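Long-range contact in rRNA N-glycosidase (Bougainvillea spectabilis, PDB 3CTK), which is a plant ribosome-inactivating protein, a single chain built from a mixed beta sheet and several helices: residues Asn104-Lys116 with Ile147-Gln161. Numbering follows the deposited sequence.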
ATOM      1  N   ASN A 104      -1.389 -14.786 -20.168  1.00  6.99           N
ATOM      2  CA  ASN A 104      -0.286 -13.851 -20.364  1.00  6.75           C
ATOM      3  C   ASN A 104       0.103 -13.446 -18.948  1.00  6.68           C
ATOM      4  O   ASN A 104      -0.470 -12.513 -18.391  1.00  6.82           O
ATOM      5  CB  ASN A 104      -0.740 -12.610 -21.147  1.00  7.01           C
ATOM      6  CG  ASN A 104       0.407 -11.648 -21.436  1.00  6.70           C
ATOM      7  OD1 ASN A 104       1.493 -11.767 -20.864  1.00  5.14           O
ATOM      8  ND2 ASN A 104       0.166 -10.685 -22.323  1.00  7.85           N
ATOM      9  N   ARG A 105       1.057 -14.168 -18.368  1.00  6.01           N
ATOM     10  CA  ARG A 105       1.507 -13.900 -17.006  1.00  5.36           C
ATOM     11  C   ARG A 105       2.976 -13.494 -17.022  1.00  6.38           C
ATOM     12  O   ARG A 105       3.836 -14.217 -17.524  1.00  6.24           O
ATOM     13  CB  ARG A 105       1.299 -15.145 -16.136  1.00  6.38           C
ATOM     14  CG  ARG A 105      -0.128 -15.700 -16.208  1.00  7.52           C
ATOM     15  CD  ARG A 105      -0.303 -16.991 -15.405  1.00  7.18           C
ATOM     16  NE  ARG A 105      -0.459 -16.777 -13.964  1.00  6.52           N
ATOM     17  CZ  ARG A 105      -1.572 -16.332 -13.380  1.00  7.80           C
ATOM     18  NH1 ARG A 105      -2.645 -16.040 -14.106  1.00  5.99           N
ATOM     19  NH2 ARG A 105      -1.615 -16.196 -12.059  1.00  7.17           N
ATOM     20  N   VAL A 106       3.252 -12.324 -16.466  1.00  5.35           N
ATOM     21  CA  VAL A 106       4.601 -11.787 -16.443  1.00  6.56           C
ATOM     22  C   VAL A 106       5.199 -11.768 -15.045  1.00  7.69           C
ATOM     23  O   VAL A 106       4.572 -11.296 -14.102  1.00  7.63           O
ATOM     24  CB  VAL A 106       4.612 -10.338 -17.002  1.00  6.46           C
ATOM     25  CG1 VAL A 106       6.002  -9.723 -16.870  1.00  7.93           C
ATOM     26  CG2 VAL A 106       4.165 -10.342 -18.459  1.00  8.75           C
ATOM     27  N   THR A 107       6.405 -12.307 -14.915  1.00  9.60           N
ATOM     28  CA  THR A 107       7.102 -12.286 -13.641  1.00 11.56           C
ATOM     29  C   THR A 107       8.212 -11.269 -13.839  1.00 10.48           C
ATOM     30  O   THR A 107       9.127 -11.490 -14.634  1.00  9.48           O
ATOM     31  CB  THR A 107       7.710 -13.661 -13.272  1.00 14.47           C
ATOM     32  OG1 THR A 107       8.321 -14.253 -14.427  1.00 19.02           O
ATOM     33  CG2 THR A 107       6.634 -14.587 -12.723  1.00 18.44           C
ATOM     34  N   LEU A 108       8.103 -10.142 -13.141  1.00  7.99           N
ATOM     35  CA  LEU A 108       9.087  -9.070 -13.235  1.00  8.42           C
ATOM     36  C   LEU A 108      10.424  -9.515 -12.640  1.00  8.90           C
ATOM     37  O   LEU A 108      10.481 -10.472 -11.866  1.00  8.83           O
ATOM     38  CB  LEU A 108       8.563  -7.822 -12.513  1.00  7.70           C
ATOM     39  CG  LEU A 108       7.262  -7.250 -13.099  1.00  5.86           C
ATOM     40  CD1 LEU A 108       6.665  -6.204 -12.162  1.00  5.11           C
ATOM     41  CD2 LEU A 108       7.550  -6.655 -14.473  1.00  5.13           C
ATOM     42  N   THR A 109      11.495  -8.821 -13.005  1.00  9.62           N
ATOM     43  CA  THR A 109      12.821  -9.172 -12.515  1.00 10.60           C
ATOM     44  C   THR A 109      13.137  -8.576 -11.148  1.00 10.41           C
ATOM     45  O   THR A 109      14.145  -8.929 -10.537  1.00 13.04           O
ATOM     46  CB  THR A 109      13.919  -8.746 -13.515  1.00 10.37           C
ATOM     47  OG1 THR A 109      13.854  -7.330 -13.728  1.00 12.53           O
ATOM     48  CG2 THR A 109      13.736  -9.469 -14.847  1.00 10.79           C
ATOM     49  N   PHE A 110      12.280  -7.678 -10.671  1.00  8.76           N
ATOM     50  CA  PHE A 110      12.478  -7.051  -9.368  1.00  8.23           C
ATOM     51  C   PHE A 110      11.338  -7.369  -8.400  1.00  8.79           C
ATOM     52  O   PHE A 110      10.215  -7.659  -8.822  1.00  6.15           O
ATOM     53  CB  PHE A 110      12.639  -5.525  -9.526  1.00  7.99           C
ATOM     54  CG  PHE A 110      11.527  -4.858 -10.300  1.00  7.86           C
ATOM     55  CD1 PHE A 110      10.335  -4.496  -9.678  1.00  8.49           C
ATOM     56  CD2 PHE A 110      11.684  -4.573 -11.655  1.00  9.18           C
ATOM     57  CE1 PHE A 110       9.314  -3.856 -10.396  1.00  9.07           C
ATOM     58  CE2 PHE A 110      10.672  -3.934 -12.381  1.00  9.90           C
ATOM     59  CZ  PHE A 110       9.487  -3.574 -11.750  1.00  8.82           C
ATOM     60  N   ASP A 111      11.632  -7.334  -7.101  1.00  9.76           N
ATOM     61  CA  ASP A 111      10.608  -7.609  -6.097  1.00 10.44           C
ATOM     62  C   ASP A 111       9.968  -6.308  -5.617  1.00 10.28           C
ATOM     63  O   ASP A 111      10.312  -5.225  -6.099  1.00  9.70           O
ATOM     64  CB  ASP A 111      11.197  -8.407  -4.922  1.00  9.35           C
ATOM     65  CG  ASP A 111      12.192  -7.611  -4.093  1.00 13.39           C
ATOM     66  OD1 ASP A 111      13.047  -8.244  -3.440  1.00 14.88           O
ATOM     67  OD2 ASP A 111      12.115  -6.369  -4.073  1.00 12.95           O
ATOM     68  N   GLY A 112       9.043  -6.416  -4.668  1.00  9.48           N
ATOM     69  CA  GLY A 112       8.343  -5.241  -4.180  1.00  9.72           C
ATOM     70  C   GLY A 112       8.960  -4.404  -3.074  1.00  9.70           C
ATOM     71  O   GLY A 112       8.307  -3.492  -2.565  1.00 10.09           O
ATOM     72  N   SER A 113      10.197  -4.691  -2.686  1.00  8.59           N
ATOM     73  CA  SER A 113      10.833  -3.903  -1.638  1.00  7.40           C
ATOM     74  C   SER A 113      11.113  -2.517  -2.206  1.00  6.92           C
ATOM     75  O   SER A 113      11.319  -2.364  -3.409  1.00  4.21           O
ATOM     76  CB  SER A 113      12.141  -4.562  -1.185  1.00  8.45           C
ATOM     77  OG  SER A 113      13.075  -4.651  -2.248  1.00  7.63           O
ATOM     78  N   TYR A 114      11.120  -1.495  -1.357  1.00  5.89           N
ATOM     79  CA  TYR A 114      11.376  -0.158  -1.871  1.00  5.61           C
ATOM     80  C   TYR A 114      12.751  -0.025  -2.517  1.00  7.00           C
ATOM     81  O   TYR A 114      12.913   0.714  -3.487  1.00  8.46           O
ATOM     82  CB  TYR A 114      11.217   0.889  -0.764  1.00  6.39           C
ATOM     83  CG  TYR A 114       9.776   1.223  -0.451  1.00  4.51           C
ATOM     84  CD1 TYR A 114       8.889   1.586  -1.467  1.00  5.30           C
ATOM     85  CD2 TYR A 114       9.301   1.194   0.857  1.00  7.86           C
ATOM     86  CE1 TYR A 114       7.566   1.912  -1.184  1.00  8.91           C
ATOM     87  CE2 TYR A 114       7.977   1.520   1.150  1.00  7.58           C
ATOM     88  CZ  TYR A 114       7.117   1.877   0.124  1.00  8.12           C
ATOM     89  OH  TYR A 114       5.806   2.193   0.405  1.00  9.55           O
ATOM     90  N   GLN A 115      13.740  -0.744  -1.999  1.00  7.53           N
ATOM     91  CA  GLN A 115      15.081  -0.645  -2.560  1.00  8.85           C
ATOM     92  C   GLN A 115      15.141  -1.146  -3.995  1.00  8.87           C
ATOM     93  O   GLN A 115      15.745  -0.505  -4.855  1.00  8.53           O
ATOM     94  CB  GLN A 115      16.083  -1.419  -1.705  1.00 12.88           C
ATOM     95  CG  GLN A 115      17.534  -1.242  -2.145  1.00 19.48           C
ATOM     96  CD  GLN A 115      17.942   0.222  -2.263  1.00 23.09           C
ATOM     97  OE1 GLN A 115      17.762   0.851  -3.309  1.00 26.05           O
ATOM     98  NE2 GLN A 115      18.482   0.772  -1.181  1.00 24.10           N
ATOM     99  N   LYS A 116      14.509  -2.284  -4.257  1.00  7.19           N
ATOM    100  CA  LYS A 116      14.519  -2.841  -5.605  1.00  6.76           C
ATOM    101  C   LYS A 116      13.652  -2.015  -6.548  1.00  5.63           C
ATOM    102  O   LYS A 116      13.988  -1.852  -7.721  1.00  5.82           O
ATOM    103  CB  LYS A 116      14.040  -4.295  -5.585  1.00  8.85           C
ATOM    104  CG  LYS A 116      14.910  -5.217  -4.742  1.00 12.02           C
ATOM    105  CD  LYS A 116      16.348  -5.234  -5.238  1.00 15.60           C
ATOM    106  CE  LYS A 116      17.213  -6.132  -4.365  1.00 18.98           C
ATOM    107  NZ  LYS A 116      18.632  -6.138  -4.809  1.00 20.88           N
ATOM    108  N   ILE A 147       5.891  -4.454 -21.875  1.00 11.56           N
ATOM    109  CA  ILE A 147       6.462  -4.437 -20.533  1.00 10.01           C
ATOM    110  C   ILE A 147       7.763  -3.638 -20.443  1.00 10.31           C
ATOM    111  O   ILE A 147       8.769  -3.984 -21.068  1.00 10.23           O
ATOM    112  CB  ILE A 147       6.718  -5.885 -20.031  1.00  9.71           C
ATOM    113  CG1 ILE A 147       5.388  -6.638 -19.913  1.00  9.50           C
ATOM    114  CG2 ILE A 147       7.443  -5.863 -18.695  1.00  9.88           C
ATOM    115  CD1 ILE A 147       4.427  -6.058 -18.875  1.00 10.26           C
ATOM    116  N   ASN A 148       7.726  -2.562 -19.665  1.00  9.24           N
ATOM    117  CA  ASN A 148       8.889  -1.711 -19.448  1.00  9.14           C
ATOM    118  C   ASN A 148       9.115  -1.654 -17.939  1.00  8.68           C
ATOM    119  O   ASN A 148       8.370  -0.994 -17.212  1.00  6.70           O
ATOM    120  CB  ASN A 148       8.638  -0.307 -19.999  1.00  9.85           C
ATOM    121  CG  ASN A 148       9.831   0.609 -19.818  1.00 12.78           C
ATOM    122  OD1 ASN A 148      10.290   0.832 -18.700  1.00 14.91           O
ATOM    123  ND2 ASN A 148      10.339   1.147 -20.918  1.00 16.16           N
ATOM    124  N   GLY A 149      10.146  -2.358 -17.480  1.00  7.62           N
ATOM    125  CA  GLY A 149      10.447  -2.411 -16.061  1.00  8.06           C
ATOM    126  C   GLY A 149      10.485  -1.085 -15.328  1.00  8.15           C
ATOM    127  O   GLY A 149       9.949  -0.972 -14.221  1.00  7.15           O
ATOM    128  N   GLN A 150      11.118  -0.081 -15.926  1.00  6.54           N
ATOM    129  CA  GLN A 150      11.223   1.226 -15.286  1.00  7.30           C
ATOM    130  C   GLN A 150       9.874   1.901 -15.052  1.00  8.38           C
ATOM    131  O   GLN A 150       9.611   2.413 -13.962  1.00  7.04           O
ATOM    132  CB  GLN A 150      12.131   2.146 -16.107  1.00  8.76           C
ATOM    133  CG  GLN A 150      12.194   3.574 -15.595  1.00 11.12           C
ATOM    134  CD  GLN A 150      13.230   4.410 -16.324  1.00 10.44           C
ATOM    135  OE1 GLN A 150      13.458   4.231 -17.519  1.00 11.79           O
ATOM    136  NE2 GLN A 150      13.849   5.340 -15.609  1.00 11.21           N
ATOM    137  N   GLU A 151       9.017   1.899 -16.068  1.00  7.69           N
ATOM    138  CA  GLU A 151       7.708   2.525 -15.941  1.00  7.39           C
ATOM    139  C   GLU A 151       6.812   1.784 -14.956  1.00  5.83           C
ATOM    140  O   GLU A 151       6.054   2.404 -14.204  1.00  4.19           O
ATOM    141  CB  GLU A 151       7.026   2.609 -17.307  1.00 10.90           C
ATOM    142  CG  GLU A 151       7.712   3.572 -18.257  1.00 18.42           C
ATOM    143  CD  GLU A 151       7.784   4.976 -17.692  1.00 23.63           C
ATOM    144  OE1 GLU A 151       6.713   5.566 -17.434  1.00 27.17           O
ATOM    145  OE2 GLU A 151       8.910   5.486 -17.502  1.00 27.87           O
ATOM    146  N   ILE A 152       6.898   0.457 -14.960  1.00  3.93           N
ATOM    147  CA  ILE A 152       6.090  -0.351 -14.058  1.00  4.63           C
ATOM    148  C   ILE A 152       6.537  -0.144 -12.610  1.00  4.78           C
ATOM    149  O   ILE A 152       5.710  -0.121 -11.697  1.00  2.59           O
ATOM    150  CB  ILE A 152       6.164  -1.844 -14.444  1.00  3.55           C
ATOM    151  CG1 ILE A 152       5.480  -2.046 -15.800  1.00  5.11           C
ATOM    152  CG2 ILE A 152       5.481  -2.699 -13.387  1.00  5.37           C
ATOM    153  CD1 ILE A 152       5.675  -3.433 -16.407  1.00  4.15           C
ATOM    154  N   ALA A 153       7.840   0.013 -12.397  1.00  3.18           N
ATOM    155  CA  ALA A 153       8.339   0.236 -11.044  1.00  4.05           C
ATOM    156  C   ALA A 153       7.791   1.563 -10.517  1.00  3.31           C
ATOM    157  O   ALA A 153       7.461   1.682  -9.336  1.00  4.85           O
ATOM    158  CB  ALA A 153       9.873   0.250 -11.030  1.00  3.28           C
ATOM    159  N   LYS A 154       7.688   2.562 -11.391  1.00  3.61           N
ATOM    160  CA  LYS A 154       7.165   3.865 -10.982  1.00  5.02           C
ATOM    161  C   LYS A 154       5.707   3.724 -10.557  1.00  5.53           C
ATOM    162  O   LYS A 154       5.279   4.311  -9.566  1.00  4.86           O
ATOM    163  CB  LYS A 154       7.282   4.873 -12.125  1.00  5.77           C
ATOM    164  CG  LYS A 154       8.718   5.293 -12.424  1.00 10.47           C
ATOM    165  CD  LYS A 154       8.813   6.245 -13.611  1.00 15.37           C
ATOM    166  CE  LYS A 154       8.139   7.579 -13.328  1.00 20.58           C
ATOM    167  NZ  LYS A 154       6.668   7.455 -13.101  1.00 25.06           N
ATOM    168  N   PHE A 155       4.942   2.942 -11.312  1.00  4.74           N
ATOM    169  CA  PHE A 155       3.540   2.715 -10.979  1.00  4.39           C
ATOM    170  C   PHE A 155       3.435   2.080  -9.589  1.00  4.35           C
ATOM    171  O   PHE A 155       2.649   2.527  -8.750  1.00  3.33           O
ATOM    172  CB  PHE A 155       2.891   1.791 -12.014  1.00  3.70           C
ATOM    173  CG  PHE A 155       1.591   1.194 -11.559  1.00  3.72           C
ATOM    174  CD1 PHE A 155       0.464   1.994 -11.378  1.00  4.43           C
ATOM    175  CD2 PHE A 155       1.501  -0.166 -11.271  1.00  5.97           C
ATOM    176  CE1 PHE A 155      -0.728   1.448 -10.915  1.00  4.14           C
ATOM    177  CE2 PHE A 155       0.307  -0.722 -10.807  1.00  5.94           C
ATOM    178  CZ  PHE A 155      -0.808   0.086 -10.628  1.00  5.67           C
ATOM    179  N   PHE A 156       4.227   1.039  -9.342  1.00  4.01           N
ATOM    180  CA  PHE A 156       4.186   0.373  -8.043  1.00  4.34           C
ATOM    181  C   PHE A 156       4.521   1.336  -6.907  1.00  5.07           C
ATOM    182  O   PHE A 156       3.848   1.346  -5.882  1.00  5.10           O
ATOM    183  CB  PHE A 156       5.138  -0.830  -8.010  1.00  4.35           C
ATOM    184  CG  PHE A 156       4.556  -2.084  -8.611  1.00  4.52           C
ATOM    185  CD1 PHE A 156       5.152  -2.691  -9.712  1.00  5.08           C
ATOM    186  CD2 PHE A 156       3.407  -2.658  -8.071  1.00  7.04           C
ATOM    187  CE1 PHE A 156       4.616  -3.851 -10.266  1.00  6.20           C
ATOM    188  CE2 PHE A 156       2.862  -3.818  -8.618  1.00  7.89           C
ATOM    189  CZ  PHE A 156       3.467  -4.417  -9.718  1.00  5.25           C
ATOM    190  N   LEU A 157       5.556   2.148  -7.088  1.00  5.60           N
ATOM    191  CA  LEU A 157       5.942   3.097  -6.046  1.00  4.64           C
ATOM    192  C   LEU A 157       4.797   4.036  -5.698  1.00  4.97           C
ATOM    193  O   LEU A 157       4.549   4.318  -4.523  1.00  4.74           O
ATOM    194  CB  LEU A 157       7.167   3.909  -6.488  1.00  5.52           C
ATOM    195  CG  LEU A 157       8.484   3.126  -6.504  1.00  5.84           C
ATOM    196  CD1 LEU A 157       9.588   3.943  -7.157  1.00  7.17           C
ATOM    197  CD2 LEU A 157       8.857   2.761  -5.076  1.00  7.01           C
ATOM    198  N   ILE A 158       4.094   4.518  -6.716  1.00  3.68           N
ATOM    199  CA  ILE A 158       2.986   5.435  -6.485  1.00  3.92           C
ATOM    200  C   ILE A 158       1.780   4.745  -5.850  1.00  4.81           C
ATOM    201  O   ILE A 158       1.265   5.204  -4.829  1.00  4.24           O
ATOM    202  CB  ILE A 158       2.559   6.128  -7.803  1.00  3.95           C
ATOM    203  CG1 ILE A 158       3.736   6.949  -8.348  1.00  2.42           C
ATOM    204  CG2 ILE A 158       1.340   7.023  -7.559  1.00  3.48           C
ATOM    205  CD1 ILE A 158       3.500   7.548  -9.725  1.00  5.25           C
ATOM    206  N   VAL A 159       1.347   3.629  -6.426  1.00  3.63           N
ATOM    207  CA  VAL A 159       0.176   2.936  -5.896  1.00  3.80           C
ATOM    208  C   VAL A 159       0.388   2.328  -4.506  1.00  4.76           C
ATOM    209  O   VAL A 159      -0.530   2.329  -3.680  1.00  5.20           O
ATOM    210  CB  VAL A 159      -0.322   1.844  -6.881  1.00  5.75           C
ATOM    211  CG1 VAL A 159       0.496   0.569  -6.732  1.00  5.18           C
ATOM    212  CG2 VAL A 159      -1.806   1.575  -6.645  1.00  5.04           C
ATOM    213  N   ILE A 160       1.586   1.822  -4.234  1.00  3.83           N
ATOM    214  CA  ILE A 160       1.854   1.234  -2.924  1.00  4.43           C
ATOM    215  C   ILE A 160       1.716   2.283  -1.820  1.00  5.16           C
ATOM    216  O   ILE A 160       1.141   2.018  -0.761  1.00  4.98           O
ATOM    217  CB  ILE A 160       3.273   0.609  -2.862  1.00  4.24           C
ATOM    218  CG1 ILE A 160       3.304  -0.680  -3.693  1.00  5.11           C
ATOM    219  CG2 ILE A 160       3.659   0.329  -1.419  1.00  3.77           C
ATOM    220  CD1 ILE A 160       4.690  -1.283  -3.865  1.00  8.67           C
ATOM    221  N   GLN A 161       2.230   3.481  -2.068  1.00  3.09           N
ATOM    222  CA  GLN A 161       2.145   4.534  -1.065  1.00  4.40           C
ATOM    223  C   GLN A 161       0.738   5.128  -0.933  1.00  4.83           C
ATOM    224  O   GLN A 161       0.281   5.403   0.178  1.00  5.60           O
ATOM    225  CB  GLN A 161       3.151   5.639  -1.383  1.00  5.03           C
ATOM    226  CG  GLN A 161       4.588   5.148  -1.483  1.00  5.13           C
ATOM    227  CD  GLN A 161       5.565   6.293  -1.654  1.00  6.56           C
ATOM    228  OE1 GLN A 161       5.861   7.012  -0.705  1.00  7.48           O
ATOM    229  NE2 GLN A 161       6.055   6.478  -2.876  1.00  5.12           N
TER
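Val106, Leu108, Gly112 and Tyr114 run alongside Ile147, Gly149, Phe156 and Leu157 in that order, so the two segments run in the same direction. CA atoms come as near as 7.4 Å, between Leu108 and Gly149. This is a sheet-on-helix layer of the ribosome-inactivating protein fold: edge strand 105-108, the turn after it and the start of helix 114-121 lie along helix 149-168. The contact is apolar. Val106 CG2 and Ile147 CG1 meet tip to tip, 4.2 Å apart, just before the helix begins. Leu108 goes deeper. Its CD1 sits 3.9 Å from Ile152 CG2 and touches the edge of the Phe156 ring, 3.7 Å from CE1. Tyr74 of strand 70-78 also packs on Ile152 and Phe156. With CG between the backbone N and the carbonyl carbon (chi1 53°), the Phe110 ring extends to the first turn of the helix, where Gly149 CA lies in the ring plane at the edge and Phe110 CZ is 3.9 Å from Ala153 CB. Leu117 and Ala120 of helix 114-121 touch the same ring. Before that helix, Asp111 OD2 closes an Asx turn by accepting from Ser113 N, and takes a second bond from Ser113 OG at 2.7 Å. Tyr114 then lies across Leu157; Leu157 CD2 meets the ring edge, 3.8 Å from Tyr114 CD1. The Tyr114 hydroxyl is hydrogen-bonded to Glu165, one turn beyond Gln161, and Arg125 makes a cation-pi contact with the ring. On its way to Glu165, the Tyr114 side chain passes Ile160 in the opposite direction, and its OH comes within 3.4 Å of Ile160 CG2.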